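Local coordinates for protein PpBBE-like 1 D396N (Physcomitrella patens subsp. patens, PDB 6EO5) that probably oxidises cellobiose, as a berberine bridge enzyme-like flavoprotein of the VAO type with a bi-covalently attached FAD, at residues A[432-438]-A[465-469]; A[73-77]-A[203-207]; A[382-386]-A[426-430]. One frame throughout, in Å; residues are numbered along the deposited sequence.

Contact 1. Residues A[432-438]-A[465-469]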
loop_
_atom_site.group_PDB
_atom_site.type_symbol
_atom_site.label_atom_id
_atom_site.label_comp_id
_atom_site.label_asym_id
_atom_site.label_seq_id
_atom_site.Cartn_x
_atom_site.Cartn_y
_atom_site.Cartn_z
ATOM N N ILE A 432 -6.684 3.440 -2.282
ATOM C CA ILE A 432 -7.456 4.666 -2.092
ATOM C C ILE A 432 -8.511 4.873 -3.191
ATOM O O ILE A 432 -8.271 4.648 -4.387
ATOM C CB ILE A 432 -6.471 5.850 -1.987
ATOM C CG1 ILE A 432 -7.142 7.058 -1.344
ATOM C CG2 ILE A 432 -5.850 6.189 -3.334
ATOM C CD1 ILE A 432 -7.697 6.754 0.027
ATOM N N ASP A 433 -9.703 5.299 -2.769
ATOM C CA ASP A 433 -10.899 5.333 -3.617
ATOM C C ASP A 433 -11.672 6.602 -3.289
ATOM O O ASP A 433 -12.191 6.740 -2.176
ATOM C CB ASP A 433 -11.758 4.088 -3.375
ATOM C CG ASP A 433 -13.049 4.052 -4.209
ATOM O OD1 ASP A 433 -13.381 5.015 -4.960
ATOM O OD2 ASP A 433 -13.746 3.023 -4.088
ATOM N N ARG A 434 -11.760 7.519 -4.257
ATOM C CA ARG A 434 -12.354 8.829 -4.000
ATOM C C ARG A 434 -13.845 8.758 -3.675
ATOM O O ARG A 434 -14.390 9.714 -3.110
ATOM C CB ARG A 434 -12.123 9.744 -5.203
ATOM C CG ARG A 434 -12.418 11.200 -4.942
ATOM C CD ARG A 434 -11.972 12.041 -6.121
ATOM N NE ARG A 434 -12.219 13.468 -5.940
ATOM C CZ ARG A 434 -11.565 14.406 -6.612
ATOM N NH1 ARG A 434 -10.635 14.051 -7.485
ATOM N NH2 ARG A 434 -11.833 15.692 -6.417
ATOM N N ASP A 435 -14.513 7.653 -4.005
ATOM C CA ASP A 435 -15.928 7.463 -3.708
ATOM C C ASP A 435 -16.187 6.821 -2.354
ATOM O O ASP A 435 -17.357 6.586 -2.022
ATOM C CB ASP A 435 -16.590 6.583 -4.769
ATOM C CG ASP A 435 -16.393 7.099 -6.165
ATOM O OD1 ASP A 435 -16.467 8.332 -6.364
ATOM O OD2 ASP A 435 -16.167 6.251 -7.063
ATOM N N MET A 436 -15.135 6.471 -1.586
ATOM C CA MET A 436 -15.368 5.957 -0.242
ATOM C C MET A 436 -15.499 7.124 0.731
ATOM O O MET A 436 -14.701 8.065 0.671
ATOM C CB MET A 436 -14.235 5.037 0.207
ATOM C CG MET A 436 -14.118 3.707 -0.532
ATOM S SD MET A 436 -15.653 2.769 -0.508
ATOM C CE MET A 436 -15.884 2.402 1.206
ATOM N N PRO A 437 -16.500 7.123 1.607
ATOM C CA PRO A 437 -16.491 8.075 2.719
ATOM C C PRO A 437 -15.349 7.748 3.677
ATOM O O PRO A 437 -15.011 6.581 3.885
ATOM C CB PRO A 437 -17.853 7.847 3.378
ATOM C CG PRO A 437 -18.134 6.432 3.130
ATOM C CD PRO A 437 -17.611 6.163 1.731
ATOM N N LEU A 438 -14.774 8.791 4.283
ATOM C CA LEU A 438 -13.652 8.609 5.197
ATOM C C LEU A 438 -13.987 7.681 6.363
ATOM O O LEU A 438 -13.095 6.990 6.866
ATOM C CB LEU A 438 -13.175 9.961 5.719
ATOM C CG LEU A 438 -12.375 10.850 4.759
ATOM C CD1 LEU A 438 -11.751 12.009 5.515
ATOM C CD2 LEU A 438 -11.295 10.072 4.006
ATOM N N PRO A 465 -8.060 15.571 -2.139
ATOM C CA PRO A 465 -9.491 15.227 -2.031
ATOM C C PRO A 465 -9.875 14.349 -0.845
ATOM O O PRO A 465 -11.042 14.373 -0.450
ATOM C CB PRO A 465 -9.778 14.516 -3.357
ATOM C CG PRO A 465 -8.905 15.212 -4.307
ATOM C CD PRO A 465 -7.623 15.537 -3.551
ATOM N N GLN A 466 -8.944 13.599 -0.241
ATOM C CA GLN A 466 -9.288 12.776 0.915
ATOM C C GLN A 466 -8.290 12.957 2.053
ATOM O O GLN A 466 -7.937 12.004 2.752
ATOM C CB GLN A 466 -9.419 11.308 0.520
ATOM C CG GLN A 466 -10.806 10.957 -0.005
ATOM C CD GLN A 466 -10.835 9.655 -0.772
ATOM O OE1 GLN A 466 -10.112 9.486 -1.756
ATOM N NE2 GLN A 466 -11.669 8.720 -0.324
ATOM N N SER A 467 -7.837 14.185 2.281
ATOM C CA SER A 467 -7.058 14.490 3.470
ATOM C C SER A 467 -7.956 14.540 4.709
ATOM O O SER A 467 -9.173 14.728 4.625
ATOM C CB SER A 467 -6.315 15.819 3.302
ATOM O OG SER A 467 -7.163 16.848 2.810
ATOM N N ILE A 468 -7.344 14.354 5.871
ATOM C CA ILE A 468 -8.135 14.450 7.101
ATOM C C ILE A 468 -8.707 15.861 7.206
ATOM O O ILE A 468 -7.971 16.849 6.999
ATOM C CB ILE A 468 -7.276 14.088 8.331
ATOM C CG1 ILE A 468 -6.621 12.707 8.158
ATOM C CG2 ILE A 468 -8.113 14.086 9.592
ATOM C CD1 ILE A 468 -7.597 11.536 8.023
ATOM N N PRO A 469 -10.003 16.021 7.451
ATOM C CA PRO A 469 -10.602 17.360 7.476
ATOM C C PRO A 469 -10.367 18.077 8.799
ATOM O O PRO A 469 -9.915 17.499 9.787
ATOM C CB PRO A 469 -12.091 17.070 7.265
ATOM C CG PRO A 469 -12.279 15.715 7.838
ATOM C CD PRO A 469 -11.018 14.955 7.547
#

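Contact 2. Residues A[73-77]-A[203-207]. With FAD (flavin-adenine dinucleotide), chain C.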
loop_
_atom_site.group_PDB
_atom_site.type_symbol
_atom_site.label_atom_id
_atom_site.label_comp_id
_atom_site.label_asym_id
_atom_site.label_seq_id
_atom_site.Cartn_x
_atom_site.Cartn_y
_atom_site.Cartn_z
ATOM N N GLY A 73 -0.997 24.662 -3.444
ATOM C CA GLY A 73 -1.036 23.446 -2.668
ATOM C C GLY A 73 0.284 22.701 -2.752
ATOM O O GLY A 73 1.128 22.972 -3.609
ATOM N N ILE A 74 0.453 21.734 -1.854
ATOM C CA ILE A 74 1.729 21.040 -1.722
ATOM C C ILE A 74 1.458 19.615 -1.250
ATOM O O ILE A 74 0.781 19.404 -0.238
ATOM C CB ILE A 74 2.672 21.808 -0.765
ATOM C CG1 ILE A 74 4.042 21.140 -0.674
ATOM C CG2 ILE A 74 2.054 21.980 0.622
ATOM C CD1 ILE A 74 4.974 21.810 0.316
ATOM N N VAL A 75 1.943 18.632 -2.008
ATOM C CA VAL A 75 1.883 17.241 -1.553
ATOM C C VAL A 75 3.249 16.588 -1.729
ATOM O O VAL A 75 3.937 16.827 -2.735
ATOM C CB VAL A 75 0.796 16.418 -2.277
ATOM C CG1 VAL A 75 -0.601 17.001 -2.033
ATOM C CG2 VAL A 75 1.091 16.271 -3.772
ATOM N N PRO A 76 3.680 15.773 -0.773
ATOM C CA PRO A 76 4.846 14.921 -0.993
ATOM C C PRO A 76 4.513 13.754 -1.916
ATOM O O PRO A 76 3.362 13.322 -2.032
ATOM C CB PRO A 76 5.188 14.434 0.420
ATOM C CG PRO A 76 3.890 14.425 1.129
ATOM C CD PRO A 76 3.113 15.594 0.578
ATOM N N ARG A 77 5.550 13.249 -2.586
ATOM C CA ARG A 77 5.444 12.052 -3.405
ATOM C C ARG A 77 6.588 11.091 -3.083
ATOM O O ARG A 77 7.763 11.475 -3.118
ATOM C CB ARG A 77 5.445 12.407 -4.885
ATOM C CG ARG A 77 5.355 11.211 -5.790
ATOM C CD ARG A 77 6.315 11.371 -6.925
ATOM N NE ARG A 77 5.689 11.968 -8.089
ATOM C CZ ARG A 77 6.359 12.469 -9.126
ATOM N NH1 ARG A 77 7.680 12.477 -9.136
ATOM N NH2 ARG A 77 5.703 12.976 -10.155
ATOM N N THR A 203 0.248 12.606 3.439
ATOM C CA THR A 203 0.111 14.047 3.221
ATOM C C THR A 203 -0.444 14.818 4.420
ATOM O O THR A 203 0.119 15.847 4.805
ATOM C CB THR A 203 -0.767 14.314 1.991
ATOM O OG1 THR A 203 -0.014 14.056 0.801
ATOM C CG2 THR A 203 -1.271 15.770 1.971
ATOM N N SER A 204 -1.514 14.311 5.042
ATOM C CA SER A 204 -2.410 15.143 5.845
ATOM C C SER A 204 -1.725 15.858 7.005
ATOM O O SER A 204 -2.252 16.871 7.480
ATOM C CB SER A 204 -3.575 14.306 6.385
ATOM O OG SER A 204 -4.509 14.003 5.359
ATOM N N TYR A 205 -0.577 15.362 7.481
ATOM C CA TYR A 205 0.070 15.910 8.671
ATOM C C TYR A 205 1.460 16.462 8.405
ATOM O O TYR A 205 2.148 16.843 9.355
ATOM C CB TYR A 205 0.148 14.856 9.780
ATOM C CG TYR A 205 -1.211 14.367 10.208
ATOM C CD1 TYR A 205 -1.810 13.282 9.580
ATOM C CD2 TYR A 205 -1.910 15.003 11.218
ATOM C CE1 TYR A 205 -3.064 12.837 9.961
ATOM C CE2 TYR A 205 -3.169 14.566 11.607
ATOM C CZ TYR A 205 -3.741 13.483 10.977
ATOM O OH TYR A 205 -4.987 13.043 11.368
ATOM N N GLY A 206 1.890 16.534 7.154
ATOM C CA GLY A 206 3.211 17.034 6.861
ATOM C C GLY A 206 3.981 16.051 6.015
ATOM O O GLY A 206 3.445 15.044 5.540
ATOM N N ILE A 207 5.264 16.340 5.829
ATOM C CA ILE A 207 6.114 15.603 4.906
ATOM C C ILE A 207 7.079 14.770 5.739
ATOM O O ILE A 207 8.033 15.304 6.312
ATOM C CB ILE A 207 6.855 16.546 3.955
ATOM C CG1 ILE A 207 5.831 17.364 3.166
ATOM C CG2 ILE A 207 7.792 15.756 3.049
ATOM C CD1 ILE A 207 6.413 18.272 2.150
HETATM P PA FAD C . 2.562 7.869 -3.543
HETATM O O1A FAD C . 1.574 8.104 -4.675
HETATM O O2A FAD C . 3.868 8.583 -3.779
HETATM O O5B FAD C . 1.972 8.226 -2.083
HETATM C C5B FAD C . 0.642 7.917 -1.726
HETATM C C4B FAD C . 0.108 8.919 -0.708
HETATM O O4B FAD C . 1.020 9.057 0.367
HETATM C C3B FAD C . -0.068 10.303 -1.306
HETATM O O3B FAD C . -1.146 10.938 -0.653
HETATM C C2B FAD C . 1.212 10.997 -0.923
HETATM O O2B FAD C . 1.060 12.394 -0.883
HETATM C C1B FAD C . 1.505 10.388 0.442
HETATM N N9A FAD C . 2.959 10.462 0.711
HETATM C C8A FAD C . 3.970 10.002 -0.099
HETATM N N7A FAD C . 5.156 10.275 0.486
HETATM C C5A FAD C . 4.921 10.907 1.655
HETATM C C6A FAD C . 5.769 11.411 2.624
HETATM N N6A FAD C . 7.084 11.297 2.473
HETATM N N1A FAD C . 5.243 12.021 3.742
HETATM C C2A FAD C . 3.879 12.140 3.877
HETATM N N3A FAD C . 3.034 11.644 2.907
HETATM C C4A FAD C . 3.549 11.038 1.809
HETATM N N1 FAD C . -0.436 -2.147 -1.174
HETATM C C2 FAD C . -0.188 -3.125 -0.204
HETATM O O2 FAD C . -0.504 -2.978 0.996
HETATM N N3 FAD C . 0.447 -4.296 -0.583
HETATM C C4 FAD C . 0.820 -4.501 -1.895
HETATM O O4 FAD C . 1.393 -5.542 -2.200
HETATM C C4X FAD C . 0.571 -3.533 -2.857
HETATM N N5 FAD C . 0.990 -3.727 -4.156
HETATM C C5X FAD C . 1.036 -2.658 -5.030
HETATM C C6 FAD C . 1.591 -2.833 -6.293
HETATM C C7 FAD C . 1.779 -1.762 -7.181
HETATM C C7M FAD C . 2.403 -1.992 -8.539
HETATM C C8 FAD C . 1.281 -0.496 -6.808
HETATM C C8M FAD C . 1.340 0.684 -7.760
HETATM C C9 FAD C . 0.639 -0.358 -5.562
HETATM C C9A FAD C . 0.524 -1.420 -4.648
HETATM N N10 FAD C . -0.145 -1.321 -3.420
HETATM C C10 FAD C . -0.023 -2.331 -2.485
HETATM C "C1'" FAD C . -0.755 -0.039 -2.961
HETATM C "C2'" FAD C . 0.302 0.777 -2.223
HETATM O "O2'" FAD C . 0.518 0.331 -0.904
HETATM C "C3'" FAD C . -0.146 2.220 -2.184
HETATM O "O3'" FAD C . -0.293 2.619 -3.525
HETATM C "C4'" FAD C . 0.880 3.070 -1.441
HETATM O "O4'" FAD C . 0.206 4.137 -0.803
HETATM C "C5'" FAD C . 1.961 3.572 -2.395
HETATM O "O5'" FAD C . 2.870 4.468 -1.790
HETATM P P FAD C . 3.805 5.377 -2.747
HETATM O O1P FAD C . 4.792 6.145 -1.901
HETATM O O2P FAD C . 4.474 4.600 -3.850
HETATM O O3P FAD C . 2.723 6.270 -3.534
#

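Contact 3. Residues A[382-386]-A[426-430]. With FAD (flavin-adenine dinucleotide), chain C.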
loop_
_atom_site.group_PDB
_atom_site.type_symbol
_atom_site.label_atom_id
_atom_site.label_comp_id
_atom_site.label_asym_id
_atom_site.label_seq_id
_atom_site.Cartn_x
_atom_site.Cartn_y
_atom_site.Cartn_z
ATOM N N THR A 382 -3.764 2.495 16.936
ATOM C CA THR A 382 -3.253 3.031 15.681
ATOM C C THR A 382 -4.401 3.611 14.873
ATOM O O THR A 382 -5.569 3.277 15.075
ATOM C CB THR A 382 -2.508 1.975 14.833
ATOM O OG1 THR A 382 -3.431 0.985 14.360
ATOM C CG2 THR A 382 -1.386 1.304 15.641
ATOM N N ALA A 383 -4.040 4.501 13.952
ATOM C CA ALA A 383 -5.004 5.007 12.991
ATOM C C ALA A 383 -5.511 3.918 12.052
ATOM O O ALA A 383 -6.519 4.131 11.372
ATOM C CB ALA A 383 -4.383 6.150 12.185
ATOM N N PHE A 384 -4.846 2.766 11.986
ATOM C CA PHE A 384 -5.299 1.654 11.159
ATOM C C PHE A 384 -6.262 0.791 11.972
ATOM O O PHE A 384 -5.867 0.195 12.980
ATOM C CB PHE A 384 -4.115 0.826 10.653
ATOM C CG PHE A 384 -4.479 -0.153 9.579
ATOM C CD1 PHE A 384 -4.944 -1.420 9.908
ATOM C CD2 PHE A 384 -4.385 0.202 8.237
ATOM C CE1 PHE A 384 -5.298 -2.328 8.918
ATOM C CE2 PHE A 384 -4.740 -0.699 7.238
ATOM C CZ PHE A 384 -5.188 -1.974 7.587
ATOM N N ILE A 385 -7.514 0.714 11.522
ATOM C CA ILE A 385 -8.594 0.138 12.319
ATOM C C ILE A 385 -8.970 -1.282 11.901
ATOM O O ILE A 385 -9.633 -1.986 12.677
ATOM C CB ILE A 385 -9.854 1.039 12.275
ATOM C CG1 ILE A 385 -10.463 1.061 10.863
ATOM C CG2 ILE A 385 -9.533 2.456 12.756
ATOM C CD1 ILE A 385 -11.861 1.690 10.799
ATOM N N HIS A 386 -8.568 -1.723 10.713
ATOM C CA HIS A 386 -9.078 -2.965 10.136
ATOM C C HIS A 386 -8.359 -4.151 10.765
ATOM O O HIS A 386 -7.473 -4.779 10.179
ATOM C CB HIS A 386 -8.923 -2.921 8.624
ATOM C CG HIS A 386 -9.261 -1.587 8.044
ATOM N ND1 HIS A 386 -10.547 -1.084 8.031
ATOM C CD2 HIS A 386 -8.474 -0.628 7.500
ATOM C CE1 HIS A 386 -10.538 0.123 7.491
ATOM N NE2 HIS A 386 -9.292 0.421 7.155
ATOM N N GLN A 426 -16.160 -1.308 5.350
ATOM C CA GLN A 426 -14.816 -0.768 5.492
ATOM C C GLN A 426 -13.981 -1.079 4.258
ATOM O O GLN A 426 -14.220 -2.060 3.544
ATOM C CB GLN A 426 -14.123 -1.313 6.732
ATOM C CG GLN A 426 -14.998 -1.407 7.956
ATOM C CD GLN A 426 -14.642 -2.642 8.807
ATOM O OE1 GLN A 426 -13.457 -2.914 9.103
ATOM N NE2 GLN A 426 -15.666 -3.411 9.172
ATOM N N ALA A 427 -13.003 -0.215 4.010
ATOM C CA ALA A 427 -12.114 -0.330 2.868
ATOM C C ALA A 427 -10.683 -0.067 3.321
ATOM O O ALA A 427 -10.448 0.485 4.399
ATOM C CB ALA A 427 -12.510 0.642 1.754
ATOM N N TYR A 428 -9.728 -0.458 2.467
ATOM C CA TYR A 428 -8.297 -0.379 2.754
ATOM C C TYR A 428 -7.715 0.868 2.089
ATOM O O TYR A 428 -7.750 0.995 0.858
ATOM C CB TYR A 428 -7.590 -1.646 2.266
ATOM C CG TYR A 428 -6.076 -1.658 2.427
ATOM C CD1 TYR A 428 -5.467 -1.188 3.590
ATOM C CD2 TYR A 428 -5.259 -2.174 1.420
ATOM C CE1 TYR A 428 -4.093 -1.201 3.729
ATOM C CE2 TYR A 428 -3.883 -2.201 1.548
ATOM C CZ TYR A 428 -3.302 -1.721 2.705
ATOM O OH TYR A 428 -1.930 -1.754 2.827
ATOM N N GLN A 429 -7.159 1.772 2.905
ATOM C CA GLN A 429 -6.807 3.107 2.427
ATOM C C GLN A 429 -5.600 3.129 1.495
ATOM O O GLN A 429 -5.382 4.151 0.827
ATOM C CB GLN A 429 -6.568 4.036 3.616
ATOM C CG GLN A 429 -5.697 3.456 4.719
ATOM C CD GLN A 429 -6.505 2.841 5.849
ATOM O OE1 GLN A 429 -7.431 2.042 5.618
ATOM N NE2 GLN A 429 -6.162 3.209 7.083
ATOM N N ASN A 430 -4.803 2.052 1.425
ATOM C CA ASN A 430 -3.782 2.013 0.386
ATOM C C ASN A 430 -4.348 1.638 -0.970
ATOM O O ASN A 430 -3.648 1.796 -1.973
ATOM C CB ASN A 430 -2.651 1.052 0.738
ATOM C CG ASN A 430 -1.543 1.719 1.514
ATOM O OD1 ASN A 430 -0.991 1.129 2.444
ATOM N ND2 ASN A 430 -1.203 2.946 1.139
HETATM P PA FAD C . 2.562 7.869 -3.543
HETATM O O1A FAD C . 1.574 8.104 -4.675
HETATM O O2A FAD C . 3.868 8.583 -3.779
HETATM O O5B FAD C . 1.972 8.226 -2.083
HETATM C C5B FAD C . 0.642 7.917 -1.726
HETATM C C4B FAD C . 0.108 8.919 -0.708
HETATM O O4B FAD C . 1.020 9.057 0.367
HETATM C C3B FAD C . -0.068 10.303 -1.306
HETATM O O3B FAD C . -1.146 10.938 -0.653
HETATM C C2B FAD C . 1.212 10.997 -0.923
HETATM O O2B FAD C . 1.060 12.394 -0.883
HETATM C C1B FAD C . 1.505 10.388 0.442
HETATM N N9A FAD C . 2.959 10.462 0.711
HETATM C C8A FAD C . 3.970 10.002 -0.099
HETATM N N7A FAD C . 5.156 10.275 0.486
HETATM C C5A FAD C . 4.921 10.907 1.655
HETATM C C6A FAD C . 5.769 11.411 2.624
HETATM N N6A FAD C . 7.084 11.297 2.473
HETATM N N1A FAD C . 5.243 12.021 3.742
HETATM C C2A FAD C . 3.879 12.140 3.877
HETATM N N3A FAD C . 3.034 11.644 2.907
HETATM C C4A FAD C . 3.549 11.038 1.809
HETATM N N1 FAD C . -0.436 -2.147 -1.174
HETATM C C2 FAD C . -0.188 -3.125 -0.204
HETATM O O2 FAD C . -0.504 -2.978 0.996
HETATM N N3 FAD C . 0.447 -4.296 -0.583
HETATM C C4 FAD C . 0.820 -4.501 -1.895
HETATM O O4 FAD C . 1.393 -5.542 -2.200
HETATM C C4X FAD C . 0.571 -3.533 -2.857
HETATM N N5 FAD C . 0.990 -3.727 -4.156
HETATM C C5X FAD C . 1.036 -2.658 -5.030
HETATM C C6 FAD C . 1.591 -2.833 -6.293
HETATM C C7 FAD C . 1.779 -1.762 -7.181
HETATM C C7M FAD C . 2.403 -1.992 -8.539
HETATM C C8 FAD C . 1.281 -0.496 -6.808
HETATM C C8M FAD C . 1.340 0.684 -7.760
HETATM C C9 FAD C . 0.639 -0.358 -5.562
HETATM C C9A FAD C . 0.524 -1.420 -4.648
HETATM N N10 FAD C . -0.145 -1.321 -3.420
HETATM C C10 FAD C . -0.023 -2.331 -2.485
HETATM C "C1'" FAD C . -0.755 -0.039 -2.961
HETATM C "C2'" FAD C . 0.302 0.777 -2.223
HETATM O "O2'" FAD C . 0.518 0.331 -0.904
HETATM C "C3'" FAD C . -0.146 2.220 -2.184
HETATM O "O3'" FAD C . -0.293 2.619 -3.525
HETATM C "C4'" FAD C . 0.880 3.070 -1.441
HETATM O "O4'" FAD C . 0.206 4.137 -0.803
HETATM C "C5'" FAD C . 1.961 3.572 -2.395
HETATM O "O5'" FAD C . 2.870 4.468 -1.790
HETATM P P FAD C . 3.805 5.377 -2.747
HETATM O O1P FAD C . 4.792 6.145 -1.901
HETATM O O2P FAD C . 4.474 4.600 -3.850
HETATM O O3P FAD C . 2.723 6.270 -3.534
HETATM O O HOH W 1 -7.739 2.867 9.497
#

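Contact 1. Residues A[432-438]-A[465-469]
Gln466 reaches from the 465-469 loop into a type I beta turn, Asp433 to Met436, and its carboxamide NE2 is the polar link between the two segments. The contact ties the loop between helices 405-420 and 438-442 to the loop after helix 446-456, both within the berberine-like family region, with the Ile432 side chain about 7 Å from the FAD. NE2 donates to Asp433 O over 2.8 Å with an N-H...O angle of 154°. The chain is extended beyond CG (chi2 163°), which carries the amide out to the turn. A second, weak bond runs from Gln466 NE2 to Met436 O at 3.3 Å, and with it one nitrogen spans the first and last residues of the turn. Asp433 O takes two donors: Gln466 NE2 lies 44° out of the carbonyl plane, and the turn's own Met436 N, at 3.0 Å from Asp433 O, arrives from the other face. Both backbone carbonyls can only accept, so they call for the amide nitrogen on their side, and Tyr86 OH is then the partner of Gln466 OE1. Within the turn Asp435 N donates to Asp433 OD1 at 3.0 Å, closing an Asx turn, and the two Asp433 oxygens are also salt-bridged, OD1 to Lys332 and OD2 to Lys334 on strand 331-338. Arg434 N is bonded to Glu84. Van der Waals packing lies beside the amide. The Pro465 ring covers one face of the Arg434 guanidinium, CG lying 3.6 Å from CZ and over the centre of the group. Leu438 lays CD2 against the aliphatic part of Gln466, 4.1 Å from its CG. Its other branch makes an apolar contact: Leu438 CD1 meets Pro469 CD tip to tip at 3.7 Å.

Contact 2. Residues A[73-77]-A[203-207]
Strand 74-77 and segment 203-207, the turn leading into strand 207-217, approach without strand pairing: Val75 CA and Thr203 CA are 6.0 Å apart, the nearest alpha carbons after them are those of Pro76 and Ile207, and a type I turn from Thr203 to Gly206, closed by a bond from Gly206 N to Thr203 O, carries the chain past the strand. Strand 74-77 is an edge strand of a four-stranded sheet in the FAD-binding part of this VAO-type flavoprotein, and its backbone bonds go instead to strand 95-98. Pro76 is the central side chain. Its CD lies 3.5 Å from Thr203 OG1, its CB packs on Ile207 CG2 at 3.9 Å, and the CB-CG side of the ring lies over a face of the adenine, with CG 3.4 Å from FAD N3A, as in a CH-pi contact. Farther along the strand Ile74 CD1 meets Ile207 CD1 at 4.2 Å, and both isoleucines also rest on helix 57-70. Polar recognition of the cofactor is shared between the segments. Pro76 O accepts from the ribose hydroxyl FAD O2B at 2.7 Å, and Thr203 N donates nearly straight to FAD N3A, 3.0 Å away at 165°. Thr203 OG1 sits beside its own backbone N (chi1 -76°), which turns the hydroxyl toward the same nucleotide, 2.6 Å from FAD O2B. On the strand's other side Arg77 is salt-bridged to Asp98. The chemistry therefore divides: hydrophobic contact joins strand to turn, while one carbonyl and one amide N-H read the ribose and the adenine, consistent with a joint whose two halves are held together partly by the FAD between them.

Contact 3. Residues A[382-386]-A[426-430]
Phe384 and Tyr428 meet edge to edge, Phe384 CE2 lying 3.6 Å from Tyr428 CE1, while one face of the Phe384 ring carries His386 CD2. Asn430 N sits over the centre of one Tyr428 face, and FAD O2 lies at that ring's edge, in plane. In this VAO-type fold the pair connects the 382-386 loop with the 426-430 segment of the FAD pocket. The His386 ring has Ile385 CG1 over one face and stacks with Tyr337; Gln426 OE1 and Gln429 OE1 lie at its edge. His386 NE2 donates to Gln429 OE1 at 2.9 Å, a bent bond (141° at the hydrogen) on a carbonyl lone pair, the ring and amide planes standing 80° apart. Gln429 NE2 bonds to Gly199 O and to a water, which also donates to Ala383 O and accepts from Ile385 N, thus bridging the loops. A leucine in place of His386 has no N-H to offer Gln429 OE1, and the amide would probably be held less firmly, by its NE2 bonds alone. Phe384 CG is anti to the backbone N (chi1 -168°), which carries the ring toward Tyr428. The tyrosine hydroxyl accepts from Gly155 N, and Tyr428 OH donates to the flavin carbonyl FAD O2 at 2.6 Å.

Overall arrangement
Contacts 2 and 3 are buried and both border the FAD, at its adenine and its isoalloxazine ends respectively, whereas contact 1 is only partly buried and includes an exposed arginine. The centres of the three contacts lie about 12 to 19 Å apart. The 426-430 and 432-438 segments follow each other along one loop before helix 438-442, and contacts 1 and 3 also touch where Met436 CE meets Ala427 CB. Contact 1 joins contact 2 through a probable hydrogen bond from Ile468 N to Ser204 OG, 2.9 Å. Chemistry differs with place: contact 1 uses a glutamine amide against backbone carbonyls, contact 2 apolar contact with cofactor-directed bonds, contact 3 aromatic edges, a histidine bond and a bridging water.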